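PDB 3QAT: malonyl CoA-acyl carrier protein transacylase from Bartonella henselae, which catalyses transfer of the malonyl group from malonyl-CoA to acyl carrier protein, probably supplying malonyl units for fatty acid biosynthesis. Local coordinates for residues A68-S73 against E101-C106. Numbering follows the deposited sequence.
Sequences ALMAVS and EYSALC
S103 meets M70 and S73 where helix 100-107 packs against helix 62-82, a worked example of how a small residue lets two helices draw close in a buried contact. The backbones come nearest at this serine, the CA atoms of S103 and M70 lying 5.1 Å apart. With its hydroxyl turned anti to the carbonyl carbon (chi1 -51°), S103 directs OG at the flank of M70, 3.4 Å from M70 CA and equally near M70 CB. The methionine's CG, itself anti to the backbone N (chi1 179°), lies alongside the serine, 3.9 Å from S103 CA. Bends at chi2 and chi3 then lead the end of the chain away from S103, and the side chain also packs on L113 and L120 of helix 113-129. One turn on, S73 meets the same serine through carbon, its CB 4.2 Å from S103 CB. Between the two hydroxyls sits a water, 2.8 Å from S103 OG and donating to S73 OG at 3.1 Å; S73 OG is also hydrogen-bonded to the carbonyl oxygen of I281, so this polar link continues to the end of strand 275-281. Helix 100-107 follows strand 93-96 through a G96, S98, G100 sequence consistent with the GxSxG nucleophile elbow of the acyltransferase fold; S103 touches the residues of this probable elbow while packing helix 100-107 against helix 62-82.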
ATOM      1  N   ALA A  68      -8.530   1.350  -7.529  1.00  5.31           N
ATOM      2  CA  ALA A  68      -9.167  -0.002  -7.564  1.00  6.17           C
ATOM      3  C   ALA A  68      -8.877  -0.847  -6.327  1.00  5.42           C
ATOM      4  O   ALA A  68      -9.779  -1.470  -5.769  1.00  5.78           O
ATOM      5  CB  ALA A  68      -8.736  -0.781  -8.805  1.00  5.82           C
ATOM      6  N   LEU A  69      -7.617  -0.878  -5.902  1.00  5.52           N
ATOM      7  CA  LEU A  69      -7.261  -1.666  -4.715  1.00  4.97           C
ATOM      8  C   LEU A  69      -7.940  -1.101  -3.476  1.00  5.92           C
ATOM      9  O   LEU A  69      -8.389  -1.871  -2.602  1.00  6.35           O
ATOM     10  CB  LEU A  69      -5.732  -1.724  -4.525  1.00  5.78           C
ATOM     11  CG  LEU A  69      -5.080  -2.814  -5.414  1.00  4.13           C
ATOM     12  CD1 LEU A  69      -3.565  -2.589  -5.521  1.00  6.95           C
ATOM     13  CD2 LEU A  69      -5.375  -4.204  -4.839  1.00  4.86           C
ATOM     14  N   MET A  70      -8.011   0.237  -3.378  1.00  5.12           N
ATOM     15  CA  MET A  70      -8.696   0.849  -2.247  1.00  5.85           C
ATOM     16  C   MET A  70     -10.174   0.439  -2.250  1.00  6.10           C
ATOM     17  O   MET A  70     -10.721   0.101  -1.200  1.00  6.89           O
ATOM     18  CB  MET A  70      -8.541   2.382  -2.290  1.00  6.66           C
ATOM     19  CG  MET A  70      -9.239   3.159  -1.141  1.00  6.58           C
ATOM     20  SD  MET A  70     -11.003   3.458  -1.501  1.00  7.51           S
ATOM     21  CE  MET A  70     -10.905   4.495  -2.958  1.00  7.34           C
ATOM     22  N   ALA A  71     -10.799   0.420  -3.432  1.00  5.94           N
ATOM     23  CA  ALA A  71     -12.236   0.049  -3.522  1.00  5.60           C
ATOM     24  C   ALA A  71     -12.444  -1.373  -2.980  1.00  6.42           C
ATOM     25  O   ALA A  71     -13.380  -1.608  -2.231  1.00  6.92           O
ATOM     26  CB  ALA A  71     -12.725   0.127  -4.958  1.00  6.36           C
ATOM     27  N   VAL A  72     -11.581  -2.313  -3.369  1.00  6.26           N
ATOM     28  CA  VAL A  72     -11.732  -3.683  -2.877  1.00  7.11           C
ATOM     29  C   VAL A  72     -11.607  -3.698  -1.353  1.00  7.33           C
ATOM     30  O   VAL A  72     -12.427  -4.317  -0.670  1.00  7.03           O
ATOM     31  CB  VAL A  72     -10.708  -4.625  -3.509  1.00  7.53           C
ATOM     32  CG1 VAL A  72     -10.819  -6.043  -2.902  1.00  9.42           C
ATOM     33  CG2 VAL A  72     -10.923  -4.663  -5.031  1.00  8.78           C
ATOM     34  N   SER A  73     -10.601  -3.007  -0.812  1.00  6.63           N
ATOM     35  CA  SER A  73     -10.428  -2.960   0.639  1.00  6.72           C
ATOM     36  C   SER A  73     -11.647  -2.359   1.340  1.00  7.08           C
ATOM     37  O   SER A  73     -12.145  -2.901   2.341  1.00  7.14           O
ATOM     38  CB  SER A  73      -9.168  -2.179   1.036  1.00  6.88           C
ATOM     39  OG  SER A  73      -7.986  -2.901   0.754  1.00  6.56           O
ATOM     40  N   GLU A 101      -2.074   3.172   2.642  1.00  7.23           N
ATOM     41  CA  GLU A 101      -2.252   4.161   3.728  1.00  7.45           C
ATOM     42  C   GLU A 101      -3.571   4.930   3.545  1.00  7.71           C
ATOM     43  O   GLU A 101      -4.244   5.266   4.532  1.00  7.99           O
ATOM     44  CB  GLU A 101      -1.092   5.154   3.779  1.00  8.55           C
ATOM     45  CG  GLU A 101       0.269   4.515   3.947  1.00  9.11           C
ATOM     46  CD  GLU A 101       1.251   5.434   4.687  1.00 12.01           C
ATOM     47  OE1 GLU A 101       1.776   6.437   4.097  1.00 13.38           O
ATOM     48  OE2 GLU A 101       1.489   5.142   5.855  1.00  9.95           O
ATOM     49  N   TYR A 102      -3.950   5.190   2.291  1.00  6.62           N
ATOM     50  CA  TYR A 102      -5.194   5.869   1.991  1.00  7.29           C
ATOM     51  C   TYR A 102      -6.387   4.991   2.277  1.00  6.90           C
ATOM     52  O   TYR A 102      -7.370   5.446   2.848  1.00  7.29           O
ATOM     53  CB  TYR A 102      -5.232   6.398   0.537  1.00  6.75           C
ATOM     54  CG  TYR A 102      -4.155   7.424   0.262  1.00  7.18           C
ATOM     55  CD1 TYR A 102      -4.450   8.806   0.269  1.00  8.66           C
ATOM     56  CD2 TYR A 102      -2.828   7.029   0.056  1.00  7.11           C
ATOM     57  CE1 TYR A 102      -3.461   9.766   0.070  1.00  7.61           C
ATOM     58  CE2 TYR A 102      -1.815   7.998  -0.165  1.00  7.61           C
ATOM     59  CZ  TYR A 102      -2.153   9.357  -0.141  1.00  7.51           C
ATOM     60  OH  TYR A 102      -1.181  10.309  -0.345  1.00  8.12           O
ATOM     61  N   SER A 103      -6.290   3.707   1.906  1.00  6.45           N
ATOM     62  CA  SER A 103      -7.353   2.768   2.273  1.00  6.72           C
ATOM     63  C   SER A 103      -7.542   2.699   3.788  1.00  7.17           C
ATOM     64  O   SER A 103      -8.662   2.705   4.276  1.00  8.16           O
ATOM     65  CB  SER A 103      -7.018   1.371   1.760  1.00  6.79           C
ATOM     66  OG  SER A 103      -6.683   1.446   0.374  1.00  7.01           O
ATOM     67  N   ALA A 104      -6.428   2.647   4.500  1.00  7.85           N
ATOM     68  CA  ALA A 104      -6.426   2.596   5.975  1.00  7.78           C
ATOM     69  C   ALA A 104      -7.094   3.846   6.565  1.00  7.90           C
ATOM     70  O   ALA A 104      -7.929   3.756   7.475  1.00  8.63           O
ATOM     71  CB  ALA A 104      -5.001   2.465   6.447  1.00  7.89           C
ATOM     72  N   LEU A 105      -6.742   5.008   6.028  1.00  7.42           N
ATOM     73  CA  LEU A 105      -7.321   6.259   6.508  1.00  8.18           C
ATOM     74  C   LEU A 105      -8.811   6.358   6.185  1.00  8.54           C
ATOM     75  O   LEU A 105      -9.573   6.859   6.990  1.00 10.75           O
ATOM     76  CB  LEU A 105      -6.527   7.468   5.995  1.00  7.90           C
ATOM     77  CG  LEU A 105      -5.120   7.635   6.604  1.00  7.83           C
ATOM     78  CD1 LEU A 105      -4.283   8.654   5.841  1.00  8.28           C
ATOM     79  CD2 LEU A 105      -5.209   8.047   8.113  1.00 10.42           C
ATOM     80  N   CYS A 106      -9.240   5.865   5.019  1.00  8.49           N
ATOM     81  CA  CYS A 106     -10.655   5.848   4.728  1.00  8.78           C
ATOM     82  C   CYS A 106     -11.395   4.912   5.714  1.00  9.12           C
ATOM     83  O   CYS A 106     -12.476   5.242   6.230  1.00  9.78           O
ATOM     84  CB  CYS A 106     -10.864   5.428   3.253  1.00  7.60           C
ATOM     85  SG  CYS A 106     -12.608   5.514   2.724  1.00 10.29           S
TER
HETATM   86  O   HOH W   1      -5.641  -1.082   0.039  1.00  7.07           O